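Local coordinates for glycosylation Associate Protein 1 (PDB 6OYC) that probably acts in the accessory Sec system, as part of a complex of proteins linked to the glycosylation and secretion of a substrate protein, at residues Q314-R326 with N346-R358. Numbering follows the deposited sequence.
With SO4 (sulfate ion), chain K.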
ATOM      1  N   GLN A 314       2.596  24.358 -15.615  1.00 54.37           N
ATOM      2  CA  GLN A 314       3.013  25.554 -14.897  1.00 56.69           C
ATOM      3  C   GLN A 314       4.523  25.616 -14.655  1.00 56.93           C
ATOM      4  O   GLN A 314       4.979  26.437 -13.848  1.00 53.70           O
ATOM      5  CB  GLN A 314       2.259  25.638 -13.558  1.00 58.28           C
ATOM      6  CG  GLN A 314       0.742  25.428 -13.684  1.00 56.81           C
ATOM      7  CD  GLN A 314       0.052  25.133 -12.352  1.00 62.80           C
ATOM      8  OE1 GLN A 314       0.674  25.164 -11.283  1.00 65.83           O
ATOM      9  NE2 GLN A 314      -1.246  24.842 -12.415  1.00 63.37           N
ATOM     10  N   VAL A 315       5.311  24.779 -15.329  1.00 53.52           N
ATOM     11  CA  VAL A 315       6.761  24.816 -15.176  1.00 54.01           C
ATOM     12  C   VAL A 315       7.407  24.818 -16.549  1.00 49.73           C
ATOM     13  O   VAL A 315       6.868  24.258 -17.505  1.00 49.19           O
ATOM     14  CB  VAL A 315       7.291  23.637 -14.328  1.00 52.41           C
ATOM     15  CG1 VAL A 315       6.855  23.796 -12.879  1.00 46.95           C
ATOM     16  CG2 VAL A 315       6.810  22.312 -14.897  1.00 49.24           C
ATOM     17  N   ARG A 316       8.571  25.460 -16.647  1.00 58.12           N
ATOM     18  CA  ARG A 316       9.298  25.433 -17.911  1.00 61.61           C
ATOM     19  C   ARG A 316      10.032  24.109 -18.099  1.00 57.73           C
ATOM     20  O   ARG A 316      10.132  23.616 -19.227  1.00 55.21           O
ATOM     21  CB  ARG A 316      10.272  26.616 -17.998  1.00 71.56           C
ATOM     22  CG  ARG A 316      11.183  26.584 -19.232  1.00 77.81           C
ATOM     23  CD  ARG A 316      12.076  27.814 -19.362  1.00 89.62           C
ATOM     24  NE  ARG A 316      12.317  28.475 -18.082  1.00113.22           N
ATOM     25  CZ  ARG A 316      13.353  29.273 -17.834  1.00112.15           C
ATOM     26  NH1 ARG A 316      14.259  29.503 -18.779  1.00118.68           N
ATOM     27  NH2 ARG A 316      13.485  29.841 -16.639  1.00106.44           N
ATOM     28  N   ASP A 317      10.528  23.520 -17.013  1.00 55.56           N
ATOM     29  CA  ASP A 317      11.173  22.215 -17.081  1.00 51.84           C
ATOM     30  C   ASP A 317      10.217  21.181 -17.664  1.00 48.40           C
ATOM     31  O   ASP A 317       9.002  21.248 -17.470  1.00 49.28           O
ATOM     32  CB  ASP A 317      11.627  21.780 -15.687  1.00 52.92           C
ATOM     33  CG  ASP A 317      12.811  22.589 -15.184  1.00 60.65           C
ATOM     34  OD1 ASP A 317      13.475  23.235 -16.020  1.00 61.52           O
ATOM     35  OD2 ASP A 317      13.083  22.587 -13.963  1.00 62.30           O
ATOM     36  N   LEU A 318      10.768  20.237 -18.422  1.00 45.54           N
ATOM     37  CA  LEU A 318      10.002  19.107 -18.960  1.00 44.37           C
ATOM     38  C   LEU A 318      10.583  17.858 -18.293  1.00 46.95           C
ATOM     39  O   LEU A 318      11.513  17.232 -18.817  1.00 45.00           O
ATOM     40  CB  LEU A 318      10.080  19.026 -20.479  1.00 41.33           C
ATOM     41  CG  LEU A 318       9.438  20.162 -21.278  1.00 45.40           C
ATOM     42  CD1 LEU A 318       9.942  20.144 -22.706  1.00 42.50           C
ATOM     43  CD2 LEU A 318       7.928  20.055 -21.259  1.00 47.45           C
ATOM     44  N   GLU A 319      10.052  17.515 -17.121  1.00 36.57           N
ATOM     45  CA  GLU A 319      10.692  16.534 -16.259  1.00 40.51           C
ATOM     46  C   GLU A 319      10.210  15.129 -16.599  1.00 38.12           C
ATOM     47  O   GLU A 319       8.998  14.849 -16.582  1.00 38.51           O
ATOM     48  CB  GLU A 319      10.436  16.851 -14.790  1.00 44.95           C
ATOM     49  CG  GLU A 319      11.337  16.061 -13.847  1.00 49.40           C
ATOM     50  CD  GLU A 319      10.858  16.092 -12.402  1.00 52.82           C
ATOM     51  OE1 GLU A 319      11.323  15.238 -11.607  1.00 55.91           O
ATOM     52  OE2 GLU A 319      10.028  16.971 -12.060  1.00 53.41           O
ATOM     53  N   ILE A 320      11.166  14.255 -16.911  1.00 36.15           N
ATOM     54  CA  ILE A 320      10.912  12.850 -17.202  1.00 38.95           C
ATOM     55  C   ILE A 320      11.170  12.039 -15.938  1.00 39.10           C
ATOM     56  O   ILE A 320      12.242  12.145 -15.324  1.00 39.55           O
ATOM     57  CB  ILE A 320      11.797  12.346 -18.359  1.00 39.46           C
ATOM     58  CG1 ILE A 320      11.562  13.167 -19.626  1.00 39.38           C
ATOM     59  CG2 ILE A 320      11.556  10.850 -18.619  1.00 32.01           C
ATOM     60  CD1 ILE A 320      12.265  12.619 -20.838  1.00 35.35           C
ATOM     61  N   TYR A 321      10.197  11.208 -15.576  1.00 31.87           N
ATOM     62  CA  TYR A 321      10.255  10.320 -14.416  1.00 34.77           C
ATOM     63  C   TYR A 321      10.556   8.912 -14.926  1.00 33.08           C
ATOM     64  O   TYR A 321       9.673   8.254 -15.481  1.00 32.49           O
ATOM     65  CB  TYR A 321       8.911  10.395 -13.683  1.00 31.71           C
ATOM     66  CG  TYR A 321       8.724   9.635 -12.377  1.00 36.95           C
ATOM     67  CD1 TYR A 321       8.352   8.286 -12.372  1.00 31.17           C
ATOM     68  CD2 TYR A 321       8.817  10.289 -11.151  1.00 33.66           C
ATOM     69  CE1 TYR A 321       8.144   7.607 -11.167  1.00 33.36           C
ATOM     70  CE2 TYR A 321       8.603   9.616  -9.950  1.00 30.58           C
ATOM     71  CZ  TYR A 321       8.276   8.276  -9.966  1.00 31.79           C
ATOM     72  OH  TYR A 321       8.066   7.597  -8.788  1.00 35.97           O
ATOM     73  N   PHE A 322      11.799   8.448 -14.753  1.00 37.20           N
ATOM     74  CA  PHE A 322      12.317   7.266 -15.454  1.00 36.50           C
ATOM     75  C   PHE A 322      12.600   6.131 -14.474  1.00 33.96           C
ATOM     76  O   PHE A 322      13.599   6.165 -13.736  1.00 30.53           O
ATOM     77  CB  PHE A 322      13.579   7.627 -16.238  1.00 31.77           C
ATOM     78  CG  PHE A 322      13.978   6.612 -17.295  1.00 38.11           C
ATOM     79  CD1 PHE A 322      14.365   5.323 -16.949  1.00 37.96           C
ATOM     80  CD2 PHE A 322      14.021   6.971 -18.640  1.00 43.74           C
ATOM     81  CE1 PHE A 322      14.770   4.408 -17.928  1.00 39.14           C
ATOM     82  CE2 PHE A 322      14.425   6.051 -19.627  1.00 40.64           C
ATOM     83  CZ  PHE A 322      14.790   4.772 -19.263  1.00 37.80           C
ATOM     84  N   VAL A 323      11.754   5.105 -14.504  1.00 30.70           N
ATOM     85  CA  VAL A 323      11.899   3.968 -13.598  1.00 33.06           C
ATOM     86  C   VAL A 323      13.020   3.077 -14.109  1.00 35.85           C
ATOM     87  O   VAL A 323      12.990   2.637 -15.261  1.00 36.71           O
ATOM     88  CB  VAL A 323      10.575   3.189 -13.482  1.00 35.08           C
ATOM     89  CG1 VAL A 323      10.753   1.895 -12.641  1.00 31.71           C
ATOM     90  CG2 VAL A 323       9.491   4.073 -12.874  1.00 32.71           C
ATOM     91  N   VAL A 324      14.011   2.798 -13.253  1.00 35.72           N
ATOM     92  CA  VAL A 324      15.159   1.989 -13.673  1.00 34.82           C
ATOM     93  C   VAL A 324      15.113   0.547 -13.159  1.00 37.19           C
ATOM     94  O   VAL A 324      15.896  -0.290 -13.638  1.00 39.52           O
ATOM     95  CB  VAL A 324      16.487   2.664 -13.266  1.00 38.99           C
ATOM     96  CG1 VAL A 324      16.605   4.033 -13.942  1.00 35.72           C
ATOM     97  CG2 VAL A 324      16.594   2.781 -11.734  1.00 36.58           C
ATOM     98  N   ASP A 325      14.203   0.219 -12.240  1.00 36.70           N
ATOM     99  CA  ASP A 325      14.079  -1.143 -11.723  1.00 40.12           C
ATOM    100  C   ASP A 325      13.816  -2.162 -12.831  1.00 40.37           C
ATOM    101  O   ASP A 325      13.114  -1.894 -13.807  1.00 40.64           O
ATOM    102  CB  ASP A 325      12.945  -1.226 -10.696  1.00 36.82           C
ATOM    103  CG  ASP A 325      13.235  -0.421  -9.456  1.00 41.11           C
ATOM    104  OD1 ASP A 325      14.403  -0.402  -9.001  1.00 51.18           O
ATOM    105  OD2 ASP A 325      12.305   0.225  -8.953  1.00 40.81           O
ATOM    106  N   ARG A 326      14.365  -3.357 -12.633  1.00 40.98           N
ATOM    107  CA  ARG A 326      14.264  -4.516 -13.514  1.00 41.96           C
ATOM    108  C   ARG A 326      14.936  -4.307 -14.857  1.00 42.08           C
ATOM    109  O   ARG A 326      14.814  -5.168 -15.730  1.00 48.35           O
ATOM    110  CB  ARG A 326      12.816  -4.950 -13.759  1.00 40.26           C
ATOM    111  CG  ARG A 326      11.980  -5.138 -12.516  1.00 41.90           C
ATOM    112  CD  ARG A 326      10.544  -5.385 -12.955  1.00 41.99           C
ATOM    113  NE  ARG A 326       9.635  -5.604 -11.839  1.00 42.41           N
ATOM    114  CZ  ARG A 326       9.540  -6.747 -11.175  1.00 47.15           C
ATOM    115  NH1 ARG A 326      10.305  -7.781 -11.523  1.00 46.16           N
ATOM    116  NH2 ARG A 326       8.679  -6.854 -10.167  1.00 49.91           N
ATOM    117  N   ASN A 346      17.072  19.483 -26.706  1.00 61.70           N
ATOM    118  CA  ASN A 346      16.037  20.162 -25.917  1.00 55.98           C
ATOM    119  C   ASN A 346      16.559  20.385 -24.496  1.00 57.98           C
ATOM    120  O   ASN A 346      16.516  19.469 -23.668  1.00 55.10           O
ATOM    121  CB  ASN A 346      14.748  19.367 -25.916  1.00 50.57           C
ATOM    122  CG  ASN A 346      13.594  20.143 -25.322  1.00 53.78           C
ATOM    123  OD1 ASN A 346      13.789  21.025 -24.487  1.00 52.49           O
ATOM    124  ND2 ASN A 346      12.380  19.823 -25.753  1.00 50.97           N
ATOM    125  N   ASN A 347      17.004  21.618 -24.224  1.00 60.27           N
ATOM    126  CA  ASN A 347      17.620  21.999 -22.956  1.00 59.06           C
ATOM    127  C   ASN A 347      16.637  22.032 -21.787  1.00 53.37           C
ATOM    128  O   ASN A 347      17.077  22.146 -20.636  1.00 46.10           O
ATOM    129  CB  ASN A 347      18.288  23.373 -23.102  1.00 57.83           C
ATOM    130  CG  ASN A 347      17.515  24.301 -24.028  1.00 66.47           C
ATOM    131  OD1 ASN A 347      16.513  24.898 -23.632  1.00 72.75           O
ATOM    132  ND2 ASN A 347      17.976  24.421 -25.269  1.00 71.12           N
ATOM    133  N   ASP A 348      15.330  21.950 -22.047  1.00 51.13           N
ATOM    134  CA  ASP A 348      14.341  21.974 -20.979  1.00 54.75           C
ATOM    135  C   ASP A 348      14.045  20.588 -20.408  1.00 51.50           C
ATOM    136  O   ASP A 348      13.470  20.489 -19.317  1.00 48.61           O
ATOM    137  CB  ASP A 348      13.050  22.635 -21.481  1.00 56.22           C
ATOM    138  CG  ASP A 348      13.195  24.146 -21.650  1.00 58.41           C
ATOM    139  OD1 ASP A 348      14.177  24.717 -21.136  1.00 65.58           O
ATOM    140  OD2 ASP A 348      12.339  24.764 -22.306  1.00 59.76           O
ATOM    141  N   ILE A 349      14.447  19.522 -21.104  1.00 50.55           N
ATOM    142  CA  ILE A 349      14.225  18.168 -20.613  1.00 49.39           C
ATOM    143  C   ILE A 349      15.174  17.880 -19.460  1.00 48.10           C
ATOM    144  O   ILE A 349      16.377  18.167 -19.536  1.00 46.77           O
ATOM    145  CB  ILE A 349      14.412  17.151 -21.744  1.00 50.08           C
ATOM    146  CG1 ILE A 349      13.278  17.274 -22.760  1.00 47.36           C
ATOM    147  CG2 ILE A 349      14.481  15.748 -21.184  1.00 45.70           C
ATOM    148  CD1 ILE A 349      13.519  16.489 -24.015  1.00 47.40           C
ATOM    149  N   LYS A 350      14.626  17.344 -18.370  1.00 43.58           N
ATOM    150  CA  LYS A 350      15.392  16.834 -17.246  1.00 43.98           C
ATOM    151  C   LYS A 350      14.928  15.413 -16.962  1.00 41.60           C
ATOM    152  O   LYS A 350      13.771  15.069 -17.215  1.00 42.74           O
ATOM    153  CB  LYS A 350      15.217  17.720 -16.015  1.00 46.36           C
ATOM    154  CG  LYS A 350      15.545  19.186 -16.286  1.00 52.03           C
ATOM    155  CD  LYS A 350      15.585  20.004 -15.005  1.00 59.09           C
ATOM    156  CE  LYS A 350      16.068  21.431 -15.254  1.00 63.99           C
ATOM    157  NZ  LYS A 350      15.972  22.258 -14.014  1.00 66.30           N
ATOM    158  N   VAL A 351      15.827  14.575 -16.454  1.00 37.39           N
ATOM    159  CA  VAL A 351      15.492  13.179 -16.192  1.00 40.63           C
ATOM    160  C   VAL A 351      15.699  12.884 -14.712  1.00 40.73           C
ATOM    161  O   VAL A 351      16.797  13.081 -14.174  1.00 41.94           O
ATOM    162  CB  VAL A 351      16.304  12.207 -17.067  1.00 42.97           C
ATOM    163  CG1 VAL A 351      15.943  10.741 -16.714  1.00 35.74           C
ATOM    164  CG2 VAL A 351      16.058  12.477 -18.553  1.00 34.43           C
ATOM    165  N   THR A 352      14.648  12.414 -14.055  1.00 39.78           N
ATOM    166  CA  THR A 352      14.758  11.854 -12.711  1.00 41.02           C
ATOM    167  C   THR A 352      14.715  10.336 -12.811  1.00 36.40           C
ATOM    168  O   THR A 352      13.670   9.760 -13.150  1.00 32.68           O
ATOM    169  CB  THR A 352      13.638  12.337 -11.798  1.00 46.29           C
ATOM    170  OG1 THR A 352      13.614  13.764 -11.774  1.00 47.39           O
ATOM    171  CG2 THR A 352      13.840  11.785 -10.387  1.00 42.75           C
ATOM    172  N   PHE A 353      15.839   9.695 -12.490  1.00 35.62           N
ATOM    173  CA  PHE A 353      15.888   8.243 -12.378  1.00 37.73           C
ATOM    174  C   PHE A 353      15.282   7.797 -11.053  1.00 37.14           C
ATOM    175  O   PHE A 353      15.617   8.326  -9.986  1.00 35.61           O
ATOM    176  CB  PHE A 353      17.319   7.737 -12.501  1.00 37.06           C
ATOM    177  CG  PHE A 353      17.936   8.026 -13.828  1.00 39.99           C
ATOM    178  CD1 PHE A 353      17.418   7.449 -14.982  1.00 39.42           C
ATOM    179  CD2 PHE A 353      19.003   8.913 -13.933  1.00 38.62           C
ATOM    180  CE1 PHE A 353      17.975   7.724 -16.215  1.00 38.20           C
ATOM    181  CE2 PHE A 353      19.566   9.202 -15.163  1.00 40.61           C
ATOM    182  CZ  PHE A 353      19.063   8.605 -16.307  1.00 39.83           C
ATOM    183  N   VAL A 354      14.394   6.817 -11.130  1.00 33.71           N
ATOM    184  CA  VAL A 354      13.569   6.405 -10.005  1.00 32.87           C
ATOM    185  C   VAL A 354      13.836   4.932  -9.733  1.00 36.35           C
ATOM    186  O   VAL A 354      13.697   4.092 -10.632  1.00 34.23           O
ATOM    187  CB  VAL A 354      12.084   6.656 -10.294  1.00 31.42           C
ATOM    188  CG1 VAL A 354      11.177   6.154  -9.128  1.00 33.88           C
ATOM    189  CG2 VAL A 354      11.881   8.138 -10.582  1.00 30.99           C
ATOM    190  N   SER A 355      14.237   4.622  -8.503  1.00 36.08           N
ATOM    191  CA  SER A 355      14.408   3.248  -8.052  1.00 33.40           C
ATOM    192  C   SER A 355      13.480   3.013  -6.871  1.00 37.68           C
ATOM    193  O   SER A 355      13.552   3.733  -5.864  1.00 33.99           O
ATOM    194  CB  SER A 355      15.858   2.964  -7.662  1.00 35.87           C
ATOM    195  OG  SER A 355      15.955   1.742  -6.958  1.00 41.87           O
ATOM    196  N   TYR A 356      12.613   2.016  -6.999  1.00 35.49           N
ATOM    197  CA  TYR A 356      11.740   1.602  -5.918  1.00 35.04           C
ATOM    198  C   TYR A 356      12.346   0.479  -5.075  1.00 36.37           C
ATOM    199  O   TYR A 356      11.708   0.031  -4.119  1.00 38.00           O
ATOM    200  CB  TYR A 356      10.380   1.164  -6.477  1.00 35.88           C
ATOM    201  CG  TYR A 356       9.589   2.233  -7.226  1.00 36.63           C
ATOM    202  CD1 TYR A 356       9.273   3.454  -6.626  1.00 30.54           C
ATOM    203  CD2 TYR A 356       9.126   1.999  -8.529  1.00 32.36           C
ATOM    204  CE1 TYR A 356       8.547   4.416  -7.308  1.00 30.63           C
ATOM    205  CE2 TYR A 356       8.381   2.959  -9.217  1.00 29.90           C
ATOM    206  CZ  TYR A 356       8.105   4.165  -8.601  1.00 31.45           C
ATOM    207  OH  TYR A 356       7.371   5.118  -9.273  1.00 33.33           O
ATOM    208  N   GLU A 357      13.565   0.038  -5.381  1.00 36.78           N
ATOM    209  CA  GLU A 357      14.168  -1.070  -4.649  1.00 38.65           C
ATOM    210  C   GLU A 357      14.526  -0.636  -3.234  1.00 38.27           C
ATOM    211  O   GLU A 357      15.317   0.294  -3.046  1.00 40.37           O
ATOM    212  CB  GLU A 357      15.414  -1.576  -5.374  1.00 38.38           C
ATOM    213  CG  GLU A 357      16.109  -2.698  -4.606  1.00 40.75           C
ATOM    214  CD  GLU A 357      15.134  -3.801  -4.169  1.00 42.55           C
ATOM    215  OE1 GLU A 357      14.318  -4.254  -4.989  1.00 42.09           O
ATOM    216  OE2 GLU A 357      15.171  -4.224  -2.995  1.00 44.96           O
ATOM    217  N   ARG A 358      13.966  -1.321  -2.236  1.00 40.27           N
ATOM    218  CA  ARG A 358      14.212  -0.938  -0.848  1.00 39.49           C
ATOM    219  C   ARG A 358      15.554  -1.455  -0.325  1.00 39.63           C
ATOM    220  O   ARG A 358      16.129  -0.847   0.587  1.00 37.99           O
ATOM    221  CB  ARG A 358      13.065  -1.420   0.041  1.00 34.13           C
ATOM    222  CG  ARG A 358      12.928  -2.907   0.185  1.00 40.15           C
ATOM    223  CD  ARG A 358      11.775  -3.234   1.133  1.00 38.79           C
ATOM    224  NE  ARG A 358      11.493  -4.659   1.145  1.00 43.74           N
ATOM    225  CZ  ARG A 358      10.781  -5.294   2.075  1.00 44.54           C
ATOM    226  NH1 ARG A 358      10.254  -4.630   3.101  1.00 44.91           N
ATOM    227  NH2 ARG A 358      10.599  -6.603   1.977  1.00 44.94           N
TER
HETATM  228  S   SO4 K 608       9.843  -6.249  -2.034  1.00 70.45           S
HETATM  229  O1  SO4 K 608       9.102  -5.025  -2.327  1.00 58.04           O
HETATM  230  O2  SO4 K 608       8.950  -7.249  -1.433  1.00 62.41           O
HETATM  231  O3  SO4 K 608      10.958  -5.911  -1.153  1.00 57.22           O
HETATM  232  O4  SO4 K 608      10.388  -6.801  -3.280  1.00 76.81           O
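Tyr321 and Val354 meet on one face of a parallel strand pair, 318-323 beside 349-354. Val354 CG2 sits over the centre of the Tyr321 ring, 3.5 Å from the centroid and 7° off the normal, a CH-pi contact. Val354 CG1 lies over one face of the Tyr356 ring, offset toward its rim, so the valine is wedged between two tyrosines. The Tyr321 and Tyr356 side chains cross at about a right angle, and a hydrogen bond of 2.6 Å joins Tyr321 OH and Tyr356 OH. Tyr356 OH is also hydrogen-bonded to Thr438 OG1. Further along this face, Thr352 OG1 donates to Glu319 OE1 (2.7 Å) on the anti side of the carboxylate. Glu319 CG is anti to the backbone N (chi1 -167°) and the chain runs on extended to reach it. Arg420 forms a salt bridge with the same oxygen. At the strand starts, Lys350 NZ meets Asp317 OD2 from above the carboxylate plane, a salt bridge of 2.9 Å.

The face of Leu318, Ile320, Phe322, Ile349, Val351 and Phe353 is apolar; helix 329-344 packs on it, and Phe353 also touches helix 360-375. Phe353 turns its edge to the face of Phe322, offset, with the planes at 68°. Val324 CG1 touches Phe353 CD1 at 3.7 Å. Past the strand ends, Asp325 OD2 takes the backbone N of Tyr356 at 2.7 Å through its syn lone pair and ties the two exits together.

Backbone hydrogen bonds join the strands from Leu318 N to Asp348 O through to Val324 N to Val354 O. With helix 329-344 they form a beta-alpha-beta crossover in a parallel sheet, consistent with a Rossmann-like domain of the GT-B clan.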